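Local coordinates for protein DNA polymerase (Pyrobaculum calidifontis, PDB 5MDN) that probably catalyses template-directed DNA synthesis, adding deoxyribonucleotides from their 5'-triphosphates to a growing strand and releasing diphosphate, at residues 2-7 / 159-164; 126-131 / 350-355; 191-196 / 220-225. One frame throughout, in Å; residues are numbered along the deposited sequence.

Interactions 1 and 2 are neighbours, with centres about 8 Å apart. Cys128 N makes a backbone hydrogen bond to Pro5 O, and the side-chain NE1 of Trp130 is hydrogen-bonded to Phe159 O. Interaction 2 is fully buried and sets a short loop against helix 326-356, with Pro127 and Cys128 against Ile352 and a serine. Interaction 1 is partly buried and rests on an indole covered by prolines. Interaction 3 lies wholly inside the exonuclease fold, at the ends of one strand and one helix. Two of its four touching residues are exposed, and it combines an aromatic face with a polar edge. Arg164 links 159-164 to 220-225 through a salt bridge to Asp223. Interactions 2 and 3 do not touch.

Interaction 1: 2-7 / 159-164; sequences RFWPLD and FPPPLR. With MG (magnesium ion), chain C.
Trp4 presents one face of its indole to two consecutive prolines. Pro161 sits over the five-membered ring, with CD 3.7 Å from its centroid and only 16° off the ring normal. Pro160 covers the six-membered ring, where its CA lies 4.0 Å from the centroid. Both are CH-pi contacts. At the far end of the indole, Trp4 CH2 meets CB of Pro160 at 3.4 Å. CG of Trp4 is anti to the backbone N (chi1 -176°), which carries the ring out to the 159-164 loop. Trp130 meets the indole as a further aromatic neighbour, with its plane steeply inclined.

The contact joins two parts of the polymerase. Residues 5-7 begin strand 5-12, at one side of the N-terminal five-stranded sheet. The 159-164 loop runs from strand 144-155 into strand 165-172, a central strand of the exonuclease sheet. Leu6 and Asp7 both face Phe22 on the next strand, forming a classic beta bulge. CB of Leu6 points toward the 159-164 loop, but the touch is loose: Leu6 CD2 is 4.5 Å from CD1 of Leu163. This small apolar pair extends the contact beyond the Trp4 indole.

Asp7, which does not touch 159-164, binds a magnesium ion. Its OD1 lies 2.5 Å from the metal, while OD2 stands farther off, at 3.4 Å from the magnesium, and accepts a hydrogen bond from the backbone N of Gly272. Asp363 is the second protein ligand of this magnesium.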
ATOM      1  N   ARG A   2     -30.992  -0.248   5.155  1.00 69.71           N
ATOM      2  CA  ARG A   2     -29.764   0.011   4.413  1.00 72.14           C
ATOM      3  C   ARG A   2     -28.625   0.164   5.416  1.00 68.94           C
ATOM      4  O   ARG A   2     -28.793   0.802   6.459  1.00 68.19           O
ATOM      5  CB  ARG A   2     -29.936   1.260   3.530  1.00 76.40           C
ATOM      6  CG  ARG A   2     -30.450   2.466   4.307  1.00 84.24           C
ATOM      7  CD  ARG A   2     -30.705   3.700   3.449  1.00 88.78           C
ATOM      8  NE  ARG A   2     -30.818   4.901   4.275  1.00 93.05           N
ATOM      9  CZ  ARG A   2     -30.785   6.143   3.807  1.00 94.84           C
ATOM     10  NH1 ARG A   2     -30.647   6.351   2.504  1.00 97.92           N
ATOM     11  NH2 ARG A   2     -30.895   7.175   4.635  1.00 94.60           N
ATOM     12  N   PHE A   3     -27.466  -0.430   5.112  1.00 66.34           N
ATOM     13  CA  PHE A   3     -26.563  -0.846   6.183  1.00 61.00           C
ATOM     14  C   PHE A   3     -25.176  -0.218   6.143  1.00 63.20           C
ATOM     15  O   PHE A   3     -24.698   0.235   7.186  1.00 71.91           O
ATOM     16  CB  PHE A   3     -26.427  -2.375   6.193  1.00 57.07           C
ATOM     17  CG  PHE A   3     -25.515  -2.877   7.264  1.00 53.55           C
ATOM     18  CD1 PHE A   3     -25.663  -2.436   8.568  1.00 53.72           C
ATOM     19  CD2 PHE A   3     -24.513  -3.783   6.977  1.00 53.60           C
ATOM     20  CE1 PHE A   3     -24.827  -2.883   9.562  1.00 54.83           C
ATOM     21  CE2 PHE A   3     -23.675  -4.239   7.968  1.00 54.75           C
ATOM     22  CZ  PHE A   3     -23.832  -3.789   9.263  1.00 54.77           C
ATOM     23  N   TRP A   4     -24.480  -0.236   4.995  1.00 59.77           N
ATOM     24  CA  TRP A   4     -23.119   0.305   4.912  1.00 58.42           C
ATOM     25  C   TRP A   4     -22.150  -0.380   5.872  1.00 51.79           C
ATOM     26  O   TRP A   4     -22.034   0.037   7.031  1.00 46.03           O
ATOM     27  CB  TRP A   4     -23.111   1.811   5.189  1.00 62.78           C
ATOM     28  CG  TRP A   4     -21.760   2.442   5.012  1.00 66.51           C
ATOM     29  CD1 TRP A   4     -20.777   2.545   5.960  1.00 70.62           C
ATOM     30  CD2 TRP A   4     -21.242   3.059   3.833  1.00 65.04           C
ATOM     31  NE1 TRP A   4     -19.681   3.182   5.439  1.00 69.35           N
ATOM     32  CE2 TRP A   4     -19.940   3.509   4.135  1.00 67.07           C
ATOM     33  CE3 TRP A   4     -21.750   3.276   2.551  1.00 67.31           C
ATOM     34  CZ2 TRP A   4     -19.143   4.161   3.201  1.00 70.53           C
ATOM     35  CZ3 TRP A   4     -20.956   3.922   1.626  1.00 72.38           C
ATOM     36  CH2 TRP A   4     -19.667   4.352   1.953  1.00 74.92           C
ATOM     37  N   PRO A   5     -21.413  -1.402   5.432  1.00 52.53           N
ATOM     38  CA  PRO A   5     -20.550  -2.147   6.363  1.00 53.67           C
ATOM     39  C   PRO A   5     -19.214  -1.446   6.583  1.00 54.60           C
ATOM     40  O   PRO A   5     -18.570  -0.996   5.633  1.00 58.51           O
ATOM     41  CB  PRO A   5     -20.356  -3.500   5.663  1.00 53.19           C
ATOM     42  CG  PRO A   5     -21.422  -3.554   4.604  1.00 52.85           C
ATOM     43  CD  PRO A   5     -21.591  -2.132   4.171  1.00 53.40           C
ATOM     44  N   LEU A   6     -18.806  -1.349   7.850  1.00 53.08           N
ATOM     45  CA  LEU A   6     -17.476  -0.878   8.229  1.00 52.96           C
ATOM     46  C   LEU A   6     -16.492  -2.025   8.447  1.00 53.54           C
ATOM     47  O   LEU A   6     -15.403  -2.033   7.865  1.00 58.13           O
ATOM     48  CB  LEU A   6     -17.558  -0.028   9.503  1.00 54.40           C
ATOM     49  CG  LEU A   6     -17.701   1.487   9.367  1.00 56.68           C
ATOM     50  CD1 LEU A   6     -18.014   2.104  10.719  1.00 60.23           C
ATOM     51  CD2 LEU A   6     -16.429   2.092   8.792  1.00 58.28           C
ATOM     52  N   ASP A   7     -16.857  -2.990   9.290  1.00 48.57           N
ATOM     53  CA  ASP A   7     -15.959  -4.056   9.703  1.00 49.82           C
ATOM     54  C   ASP A   7     -16.733  -5.364   9.784  1.00 48.08           C
ATOM     55  O   ASP A   7     -17.946  -5.370  10.012  1.00 46.52           O
ATOM     56  CB  ASP A   7     -15.310  -3.743  11.060  1.00 51.17           C
ATOM     57  CG  ASP A   7     -14.155  -4.664  11.380  1.00 53.25           C
ATOM     58  OD1 ASP A   7     -13.623  -5.294  10.444  1.00 58.87           O
ATOM     59  OD2 ASP A   7     -13.781  -4.756  12.568  1.00 52.35           O
ATOM     60  N   PHE A 159     -24.353   8.001  -1.220  1.00 73.35           N
ATOM     61  CA  PHE A 159     -23.116   8.573  -0.723  1.00 73.46           C
ATOM     62  C   PHE A 159     -22.810   8.074   0.687  1.00 68.11           C
ATOM     63  O   PHE A 159     -23.718   7.692   1.431  1.00 67.83           O
ATOM     64  CB  PHE A 159     -23.183  10.096  -0.745  1.00 77.14           C
ATOM     65  CG  PHE A 159     -23.210  10.675  -2.131  1.00 81.94           C
ATOM     66  CD1 PHE A 159     -22.030  10.950  -2.813  1.00 85.11           C
ATOM     67  CD2 PHE A 159     -24.416  10.922  -2.761  1.00 86.30           C
ATOM     68  CE1 PHE A 159     -22.063  11.471  -4.095  1.00 85.82           C
ATOM     69  CE2 PHE A 159     -24.458  11.440  -4.036  1.00 90.44           C
ATOM     70  CZ  PHE A 159     -23.283  11.716  -4.707  1.00 88.77           C
ATOM     71  N   PRO A 160     -21.534   8.051   1.062  1.00 68.07           N
ATOM     72  CA  PRO A 160     -21.172   7.569   2.389  1.00 67.94           C
ATOM     73  C   PRO A 160     -21.800   8.434   3.470  1.00 67.48           C
ATOM     74  O   PRO A 160     -21.979   9.650   3.288  1.00 71.69           O
ATOM     75  CB  PRO A 160     -19.643   7.683   2.401  1.00 68.14           C
ATOM     76  CG  PRO A 160     -19.254   7.641   0.955  1.00 68.17           C
ATOM     77  CD  PRO A 160     -20.350   8.349   0.237  1.00 68.86           C
ATOM     78  N   PRO A 161     -22.147   7.839   4.604  1.00 65.74           N
ATOM     79  CA  PRO A 161     -22.664   8.623   5.721  1.00 65.26           C
ATOM     80  C   PRO A 161     -21.534   9.350   6.425  1.00 63.95           C
ATOM     81  O   PRO A 161     -20.353   9.049   6.190  1.00 64.74           O
ATOM     82  CB  PRO A 161     -23.297   7.558   6.629  1.00 66.47           C
ATOM     83  CG  PRO A 161     -22.496   6.332   6.366  1.00 66.62           C
ATOM     84  CD  PRO A 161     -22.036   6.407   4.929  1.00 67.32           C
ATOM     85  N   PRO A 162     -21.844  10.321   7.280  1.00 64.21           N
ATOM     86  CA  PRO A 162     -20.784  10.953   8.072  1.00 64.88           C
ATOM     87  C   PRO A 162     -20.154   9.942   9.020  1.00 63.56           C
ATOM     88  O   PRO A 162     -20.851   9.206   9.722  1.00 68.43           O
ATOM     89  CB  PRO A 162     -21.520  12.065   8.828  1.00 65.97           C
ATOM     90  CG  PRO A 162     -22.947  11.628   8.853  1.00 66.25           C
ATOM     91  CD  PRO A 162     -23.164  10.916   7.553  1.00 65.89           C
ATOM     92  N   LEU A 163     -18.826   9.915   9.036  1.00 59.70           N
ATOM     93  CA  LEU A 163     -18.070   9.004   9.883  1.00 61.63           C
ATOM     94  C   LEU A 163     -17.297   9.792  10.930  1.00 61.95           C
ATOM     95  O   LEU A 163     -16.780  10.878  10.650  1.00 64.24           O
ATOM     96  CB  LEU A 163     -17.102   8.153   9.054  1.00 61.62           C
ATOM     97  CG  LEU A 163     -17.707   7.151   8.069  1.00 60.30           C
ATOM     98  CD1 LEU A 163     -16.609   6.354   7.383  1.00 58.65           C
ATOM     99  CD2 LEU A 163     -18.682   6.226   8.781  1.00 61.16           C
ATOM    100  N   ARG A 164     -17.223   9.239  12.137  1.00 59.70           N
ATOM    101  CA  ARG A 164     -16.420   9.818  13.207  1.00 62.78           C
ATOM    102  C   ARG A 164     -14.993   9.303  13.056  1.00 63.58           C
ATOM    103  O   ARG A 164     -14.725   8.116  13.274  1.00 67.81           O
ATOM    104  CB  ARG A 164     -17.006   9.467  14.573  1.00 65.78           C
ATOM    105  CG  ARG A 164     -18.367  10.097  14.837  1.00 67.87           C
ATOM    106  CD  ARG A 164     -18.738  10.026  16.312  1.00 69.73           C
ATOM    107  NE  ARG A 164     -19.117   8.679  16.732  1.00 69.03           N
ATOM    108  CZ  ARG A 164     -20.319   8.143  16.537  1.00 71.52           C
ATOM    109  NH1 ARG A 164     -21.270   8.837  15.926  1.00 71.80           N
ATOM    110  NH2 ARG A 164     -20.571   6.911  16.953  1.00 73.93           N
TER
HETATM  111 MG    MG C 801     -11.264  -6.094  10.748  1.00 35.65          MG

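Interaction 2: 126-131 / 350-355; sequences VPCAWN and FLIQLS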
ATOM      1  N   VAL A 126     -20.971  -5.851   0.146  1.00 53.10           N
ATOM      2  CA  VAL A 126     -19.919  -4.964  -0.339  1.00 55.12           C
ATOM      3  C   VAL A 126     -19.598  -3.964   0.766  1.00 53.81           C
ATOM      4  O   VAL A 126     -20.495  -3.243   1.224  1.00 50.95           O
ATOM      5  CB  VAL A 126     -20.328  -4.253  -1.642  1.00 57.70           C
ATOM      6  CG1 VAL A 126     -20.283  -5.231  -2.808  1.00 58.20           C
ATOM      7  CG2 VAL A 126     -21.726  -3.652  -1.527  1.00 60.15           C
ATOM      8  N   PRO A 127     -18.356  -3.903   1.244  1.00 50.84           N
ATOM      9  CA  PRO A 127     -18.019  -2.945   2.301  1.00 50.78           C
ATOM     10  C   PRO A 127     -17.989  -1.523   1.766  1.00 52.51           C
ATOM     11  O   PRO A 127     -17.735  -1.284   0.583  1.00 52.12           O
ATOM     12  CB  PRO A 127     -16.630  -3.399   2.765  1.00 49.54           C
ATOM     13  CG  PRO A 127     -16.050  -4.096   1.588  1.00 48.24           C
ATOM     14  CD  PRO A 127     -17.195  -4.708   0.825  1.00 48.93           C
ATOM     15  N   CYS A 128     -18.253  -0.574   2.664  1.00 54.98           N
ATOM     16  CA  CYS A 128     -18.266   0.848   2.322  1.00 58.14           C
ATOM     17  C   CYS A 128     -19.224   1.124   1.166  1.00 62.63           C
ATOM     18  O   CYS A 128     -18.912   1.858   0.227  1.00 62.15           O
ATOM     19  CB  CYS A 128     -16.859   1.352   2.003  1.00 57.80           C
ATOM     20  SG  CYS A 128     -15.683   1.209   3.360  1.00 57.65           S
ATOM     21  N   ALA A 129     -20.407   0.520   1.242  1.00 65.09           N
ATOM     22  CA  ALA A 129     -21.463   0.739   0.266  1.00 62.89           C
ATOM     23  C   ALA A 129     -22.783   0.346   0.909  1.00 61.88           C
ATOM     24  O   ALA A 129     -22.843  -0.632   1.658  1.00 64.15           O
ATOM     25  CB  ALA A 129     -21.227  -0.063  -1.017  1.00 61.40           C
ATOM     26  N   TRP A 130     -23.832   1.108   0.615  1.00 73.49           N
ATOM     27  CA  TRP A 130     -25.141   0.830   1.193  1.00 71.99           C
ATOM     28  C   TRP A 130     -25.693  -0.481   0.644  1.00 73.04           C
ATOM     29  O   TRP A 130     -25.953  -0.600  -0.558  1.00 71.38           O
ATOM     30  CB  TRP A 130     -26.104   1.975   0.904  1.00 68.85           C
ATOM     31  CG  TRP A 130     -25.766   3.260   1.585  1.00 66.55           C
ATOM     32  CD1 TRP A 130     -25.175   4.355   1.026  1.00 66.44           C
ATOM     33  CD2 TRP A 130     -26.019   3.596   2.954  1.00 64.33           C
ATOM     34  NE1 TRP A 130     -25.036   5.350   1.964  1.00 66.52           N
ATOM     35  CE2 TRP A 130     -25.548   4.908   3.157  1.00 65.03           C
ATOM     36  CE3 TRP A 130     -26.596   2.912   4.028  1.00 64.69           C
ATOM     37  CZ2 TRP A 130     -25.634   5.549   4.390  1.00 64.13           C
ATOM     38  CZ3 TRP A 130     -26.681   3.550   5.250  1.00 63.14           C
ATOM     39  CH2 TRP A 130     -26.203   4.855   5.422  1.00 63.97           C
ATOM     40  N   ASN A 131     -25.873  -1.459   1.523  1.00 68.08           N
ATOM     41  CA  ASN A 131     -26.495  -2.727   1.176  1.00 67.34           C
ATOM     42  C   ASN A 131     -27.951  -2.736   1.625  1.00 68.04           C
ATOM     43  O   ASN A 131     -28.353  -1.990   2.518  1.00 68.96           O
ATOM     44  CB  ASN A 131     -25.743  -3.898   1.818  1.00 65.04           C
ATOM     45  CG  ASN A 131     -24.358  -4.095   1.235  1.00 62.49           C
ATOM     46  OD1 ASN A 131     -24.108  -5.059   0.510  1.00 60.38           O
ATOM     47  ND2 ASN A 131     -23.446  -3.187   1.559  1.00 59.84           N
ATOM     48  N   PHE A 350     -10.776   8.374  -1.018  1.00 55.74           N
ATOM     49  CA  PHE A 350     -10.384   7.438  -2.067  1.00 53.22           C
ATOM     50  C   PHE A 350     -10.404   6.000  -1.561  1.00 54.62           C
ATOM     51  O   PHE A 350     -10.902   5.095  -2.244  1.00 56.05           O
ATOM     52  CB  PHE A 350      -8.998   7.800  -2.598  1.00 52.03           C
ATOM     53  CG  PHE A 350      -8.443   6.804  -3.575  1.00 50.45           C
ATOM     54  CD1 PHE A 350      -9.018   6.644  -4.826  1.00 49.55           C
ATOM     55  CD2 PHE A 350      -7.345   6.031  -3.243  1.00 50.05           C
ATOM     56  CE1 PHE A 350      -8.508   5.723  -5.727  1.00 50.33           C
ATOM     57  CE2 PHE A 350      -6.830   5.112  -4.137  1.00 51.15           C
ATOM     58  CZ  PHE A 350      -7.411   4.957  -5.381  1.00 51.09           C
ATOM     59  N   LEU A 351      -9.850   5.769  -0.367  1.00 53.57           N
ATOM     60  CA  LEU A 351      -9.769   4.414   0.171  1.00 54.22           C
ATOM     61  C   LEU A 351     -11.154   3.816   0.393  1.00 52.96           C
ATOM     62  O   LEU A 351     -11.345   2.605   0.230  1.00 52.22           O
ATOM     63  CB  LEU A 351      -8.970   4.419   1.473  1.00 55.78           C
ATOM     64  CG  LEU A 351      -7.462   4.621   1.316  1.00 58.17           C
ATOM     65  CD1 LEU A 351      -6.824   4.996   2.644  1.00 62.55           C
ATOM     66  CD2 LEU A 351      -6.813   3.377   0.734  1.00 58.55           C
ATOM     67  N   ILE A 352     -12.129   4.644   0.779  1.00 54.20           N
ATOM     68  CA  ILE A 352     -13.492   4.152   0.963  1.00 52.65           C
ATOM     69  C   ILE A 352     -14.054   3.637  -0.356  1.00 52.68           C
ATOM     70  O   ILE A 352     -14.697   2.580  -0.404  1.00 53.29           O
ATOM     71  CB  ILE A 352     -14.379   5.251   1.575  1.00 52.14           C
ATOM     72  CG1 ILE A 352     -13.964   5.522   3.023  1.00 52.82           C
ATOM     73  CG2 ILE A 352     -15.848   4.865   1.502  1.00 50.38           C
ATOM     74  CD1 ILE A 352     -14.730   6.645   3.683  1.00 51.78           C
ATOM     75  N   GLN A 353     -13.812   4.366  -1.448  1.00 54.65           N
ATOM     76  CA  GLN A 353     -14.281   3.910  -2.752  1.00 54.38           C
ATOM     77  C   GLN A 353     -13.481   2.707  -3.233  1.00 53.54           C
ATOM     78  O   GLN A 353     -14.045   1.769  -3.808  1.00 56.45           O
ATOM     79  CB  GLN A 353     -14.206   5.050  -3.767  1.00 53.84           C
ATOM     80  CG  GLN A 353     -15.059   6.255  -3.410  1.00 55.13           C
ATOM     81  CD  GLN A 353     -16.525   5.903  -3.261  1.00 56.17           C
ATOM     82  OE1 GLN A 353     -17.068   5.116  -4.036  1.00 56.22           O
ATOM     83  NE2 GLN A 353     -17.176   6.488  -2.262  1.00 56.61           N
ATOM     84  N   LEU A 354     -12.166   2.714  -3.002  1.00 54.26           N
ATOM     85  CA  LEU A 354     -11.350   1.553  -3.331  1.00 51.32           C
ATOM     86  C   LEU A 354     -11.733   0.336  -2.500  1.00 49.36           C
ATOM     87  O   LEU A 354     -11.359  -0.787  -2.857  1.00 49.31           O
ATOM     88  CB  LEU A 354      -9.866   1.881  -3.138  1.00 51.61           C
ATOM     89  CG  LEU A 354      -8.857   0.900  -3.742  1.00 52.23           C
ATOM     90  CD1 LEU A 354      -9.046   0.808  -5.250  1.00 52.66           C
ATOM     91  CD2 LEU A 354      -7.429   1.296  -3.400  1.00 53.47           C
ATOM     92  N   SER A 355     -12.445   0.535  -1.386  1.00 50.17           N
ATOM     93  CA  SER A 355     -12.946  -0.584  -0.595  1.00 49.83           C
ATOM     94  C   SER A 355     -14.239  -1.150  -1.175  1.00 51.98           C
ATOM     95  O   SER A 355     -14.446  -2.368  -1.159  1.00 52.44           O
ATOM     96  CB  SER A 355     -13.154  -0.149   0.855  1.00 48.34           C
ATOM     97  OG  SER A 355     -13.772  -1.179   1.606  1.00 48.57           O
TER
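Cys128 and Ile352 mark the closest approach of the two backbones, with their CA atoms 6.0 Å apart. Residues 126-131 follow helix 115-123 and lead into strand 131-141, at the edge of the N-terminal five-stranded sheet. Cys128 has left-handed backbone angles (phi 55°) and turns its CB to the helix. Residues 350-355 belong to the last turns of the long helix 326-356. The contact thus sets the approach to an edge strand against a helix end. It lies near the magnesium site: the side chain of Pro127 is about 8 Å from that of Asp7, and Ser355 is equally far from Asp363.

The side chain of Asn131 braces the loop from behind. Its OD1 accepts a nearly straight hydrogen bond from Val126 N, and its ND2 donates to Val126 O at 3.0 Å.

On the helix side, Cys128 CB lies 3.5 Å from the carbonyl O of Ile352 and 3.7 Å from the CG2 branch of the same residue. Cys128 SG reaches on to Ser355, ending 3.5 Å from its OG. Pro127 approaches Ser355 with the tip of its ring, its CG 3.6 Å from Ser355 O. A chi1 of 174° places the serine OG between Pro127 and Cys128.

Ser355 OG is hydrogen-bonded to Leu360 O, just past the helix end. Leu362 covers Cys128 and Ile352 from the following short helix. All four touching residues are buried. The loop and the helix are therefore held together mainly by van der Waals contact, and the serine hydroxyl in this interior has its polar need met by the Leu360 carbonyl.

Interaction 3: 191-196 / 220-225; sequences VKTSDG and KEFDPD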
ATOM      1  N   VAL A 191      -4.361  13.013  20.160  1.00 59.98           N
ATOM      2  CA  VAL A 191      -5.505  12.582  19.371  1.00 60.07           C
ATOM      3  C   VAL A 191      -6.149  13.811  18.746  1.00 60.98           C
ATOM      4  O   VAL A 191      -6.176  14.889  19.352  1.00 62.88           O
ATOM      5  CB  VAL A 191      -6.534  11.795  20.215  1.00 60.38           C
ATOM      6  CG1 VAL A 191      -5.911  10.527  20.781  1.00 60.32           C
ATOM      7  CG2 VAL A 191      -7.087  12.662  21.343  1.00 60.72           C
ATOM      8  N   LYS A 192      -6.643  13.656  17.519  1.00 62.23           N
ATOM      9  CA  LYS A 192      -7.394  14.699  16.840  1.00 61.51           C
ATOM     10  C   LYS A 192      -8.579  14.051  16.140  1.00 59.89           C
ATOM     11  O   LYS A 192      -8.487  12.919  15.660  1.00 55.23           O
ATOM     12  CB  LYS A 192      -6.520  15.470  15.839  1.00 63.50           C
ATOM     13  CG  LYS A 192      -7.172  16.730  15.285  1.00 64.99           C
ATOM     14  CD  LYS A 192      -6.208  17.534  14.428  1.00 68.04           C
ATOM     15  CE  LYS A 192      -6.932  18.639  13.671  1.00 68.31           C
ATOM     16  NZ  LYS A 192      -7.392  19.732  14.570  1.00 68.43           N
ATOM     17  N   THR A 193      -9.690  14.780  16.082  1.00 59.27           N
ATOM     18  CA  THR A 193     -10.977  14.202  15.730  1.00 64.90           C
ATOM     19  C   THR A 193     -11.632  15.020  14.627  1.00 66.86           C
ATOM     20  O   THR A 193     -11.328  16.198  14.429  1.00 69.84           O
ATOM     21  CB  THR A 193     -11.929  14.135  16.937  1.00 70.42           C
ATOM     22  OG1 THR A 193     -12.456  15.440  17.207  1.00 76.74           O
ATOM     23  CG2 THR A 193     -11.205  13.628  18.173  1.00 74.19           C
ATOM     24  N   SER A 194     -12.544  14.367  13.906  1.00 69.68           N
ATOM     25  CA  SER A 194     -13.272  15.051  12.845  1.00 69.44           C
ATOM     26  C   SER A 194     -14.232  16.096  13.402  1.00 72.57           C
ATOM     27  O   SER A 194     -14.575  17.053  12.699  1.00 75.69           O
ATOM     28  CB  SER A 194     -14.028  14.035  11.991  1.00 67.50           C
ATOM     29  OG  SER A 194     -14.814  13.174  12.796  1.00 67.25           O
ATOM     30  N   ASP A 195     -14.696  15.919  14.643  1.00 73.07           N
ATOM     31  CA  ASP A 195     -15.466  16.967  15.306  1.00 76.70           C
ATOM     32  C   ASP A 195     -14.676  18.268  15.377  1.00 76.80           C
ATOM     33  O   ASP A 195     -15.205  19.348  15.095  1.00 86.18           O
ATOM     34  CB  ASP A 195     -15.879  16.514  16.708  1.00 81.79           C
ATOM     35  CG  ASP A 195     -17.027  15.525  16.691  1.00 89.63           C
ATOM     36  OD1 ASP A 195     -17.601  15.294  15.605  1.00 95.74           O
ATOM     37  OD2 ASP A 195     -17.356  14.984  17.768  1.00 92.04           O
ATOM     38  N   GLY A 196     -13.400  18.179  15.753  1.00 78.21           N
ATOM     39  CA  GLY A 196     -12.590  19.361  15.962  1.00 74.64           C
ATOM     40  C   GLY A 196     -11.822  19.322  17.267  1.00 72.79           C
ATOM     41  O   GLY A 196     -11.132  20.286  17.617  1.00 74.68           O
ATOM     42  N   LYS A 220     -13.332   5.349  23.693  1.00 63.66           N
ATOM     43  CA  LYS A 220     -14.664   4.935  24.119  1.00 63.99           C
ATOM     44  C   LYS A 220     -15.605   6.130  24.228  1.00 63.49           C
ATOM     45  O   LYS A 220     -16.806   6.005  23.955  1.00 66.54           O
ATOM     46  CB  LYS A 220     -14.579   4.198  25.457  1.00 65.05           C
ATOM     47  CG  LYS A 220     -13.774   2.907  25.414  1.00 68.25           C
ATOM     48  CD  LYS A 220     -13.901   2.145  26.723  1.00 70.30           C
ATOM     49  CE  LYS A 220     -13.339   2.948  27.883  1.00 73.46           C
ATOM     50  NZ  LYS A 220     -13.325   2.161  29.147  1.00 76.79           N
ATOM     51  N   GLU A 221     -15.075   7.288  24.619  1.00 70.81           N
ATOM     52  CA  GLU A 221     -15.898   8.482  24.785  1.00 74.49           C
ATOM     53  C   GLU A 221     -16.351   9.012  23.428  1.00 72.18           C
ATOM     54  O   GLU A 221     -17.535   9.304  23.224  1.00 75.18           O
ATOM     55  CB  GLU A 221     -15.094   9.548  25.543  1.00 81.25           C
ATOM     56  CG  GLU A 221     -15.855  10.784  25.998  1.00 89.54           C
ATOM     57  CD  GLU A 221     -16.903  10.442  27.041  1.00 98.37           C
ATOM     58  OE1 GLU A 221     -16.680   9.467  27.794  1.00106.09           O
ATOM     59  OE2 GLU A 221     -17.937  11.140  27.115  1.00102.17           O
ATOM     60  N   PHE A 222     -15.413   9.132  22.484  1.00 70.63           N
ATOM     61  CA  PHE A 222     -15.711   9.656  21.154  1.00 68.83           C
ATOM     62  C   PHE A 222     -16.420   8.628  20.274  1.00 66.26           C
ATOM     63  O   PHE A 222     -17.277   8.994  19.461  1.00 61.74           O
ATOM     64  CB  PHE A 222     -14.417  10.132  20.492  1.00 69.94           C
ATOM     65  CG  PHE A 222     -14.587  10.601  19.075  1.00 70.65           C
ATOM     66  CD1 PHE A 222     -15.507  11.587  18.758  1.00 69.88           C
ATOM     67  CD2 PHE A 222     -13.812  10.065  18.060  1.00 71.36           C
ATOM     68  CE1 PHE A 222     -15.658  12.021  17.454  1.00 69.84           C
ATOM     69  CE2 PHE A 222     -13.958  10.495  16.757  1.00 70.48           C
ATOM     70  CZ  PHE A 222     -14.880  11.474  16.454  1.00 70.28           C
ATOM     71  N   ASP A 223     -16.066   7.343  20.414  1.00 65.97           N
ATOM     72  CA  ASP A 223     -16.608   6.245  19.615  1.00 64.32           C
ATOM     73  C   ASP A 223     -16.337   6.470  18.130  1.00 60.88           C
ATOM     74  O   ASP A 223     -17.275   6.709  17.357  1.00 58.45           O
ATOM     75  CB  ASP A 223     -18.113   6.073  19.856  1.00 65.71           C
ATOM     76  CG  ASP A 223     -18.660   4.795  19.244  1.00 63.54           C
ATOM     77  OD1 ASP A 223     -17.859   3.872  18.988  1.00 63.79           O
ATOM     78  OD2 ASP A 223     -19.886   4.713  19.018  1.00 64.42           O
ATOM     79  N   PRO A 224     -15.081   6.411  17.694  1.00 59.40           N
ATOM     80  CA  PRO A 224     -14.785   6.650  16.280  1.00 58.41           C
ATOM     81  C   PRO A 224     -15.131   5.452  15.412  1.00 59.31           C
ATOM     82  O   PRO A 224     -15.075   4.297  15.840  1.00 62.49           O
ATOM     83  CB  PRO A 224     -13.273   6.904  16.283  1.00 58.24           C
ATOM     84  CG  PRO A 224     -12.779   6.068  17.410  1.00 59.23           C
ATOM     85  CD  PRO A 224     -13.860   6.119  18.467  1.00 60.36           C
ATOM     86  N   ASP A 225     -15.493   5.749  14.165  1.00 58.29           N
ATOM     87  CA  ASP A 225     -15.723   4.711  13.169  1.00 57.97           C
ATOM     88  C   ASP A 225     -14.441   4.330  12.440  1.00 57.93           C
ATOM     89  O   ASP A 225     -14.250   3.161  12.089  1.00 56.58           O
ATOM     90  CB  ASP A 225     -16.779   5.172  12.162  1.00 59.30           C
ATOM     91  CG  ASP A 225     -18.085   5.566  12.826  1.00 61.05           C
ATOM     92  OD1 ASP A 225     -18.695   4.708  13.498  1.00 57.58           O
ATOM     93  OD2 ASP A 225     -18.504   6.735  12.673  1.00 64.19           O
TER
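Phe222, in the last turn of helix 209-222, makes every touch with residues 193-195. With chi1 at 176°, its ring swings away from its own backbone N and reaches the end of strand 186-193. Thr193 CB lies over one face of the ring, offset toward the rim. It is 4.3 Å from the centroid of the Phe222 ring and 20° off the ring normal, a CH-pi contact. Behind this face the strand end is shaped by an ST motif, in which Thr193 OG1 accepts a hydrogen bond of 3.2 Å from Gly196 N. The ring edge meets two polar residues. Ser194 OG is 4.0 Å from Phe222 CZ. Asp195 OD2 is 3.4 Å from Phe222 CE1 and lies near the ring plane. The carboxylate is turned almost perpendicular to the ring, with the planes 84° apart. Thr193 OG1 also accepts from Arg197 N, and Ser194 OG is hydrogen-bonded to Val165 N of the adjoining strand.

Asp223 follows with positive phi and ends the helix. Pro224 comes next, and Asp225 leads into strand 226-229. The carboxylate of Asp223 forms salt bridges with Arg164, Arg255 and Arg273, and that of Asp225 with Arg30 and Arg255.

These pieces belong to the RNase H-like exonuclease fold, in which the helix connects strand 198-202 to strand 226-229 and lies against the sheet. The contact pairs the last residue of the helix with the end of the strand. The apolar face of Phe222 is met by threonine carbon. Its slightly positive C-H edge probably gains some electrostatic attraction from the Asp195 carboxylate.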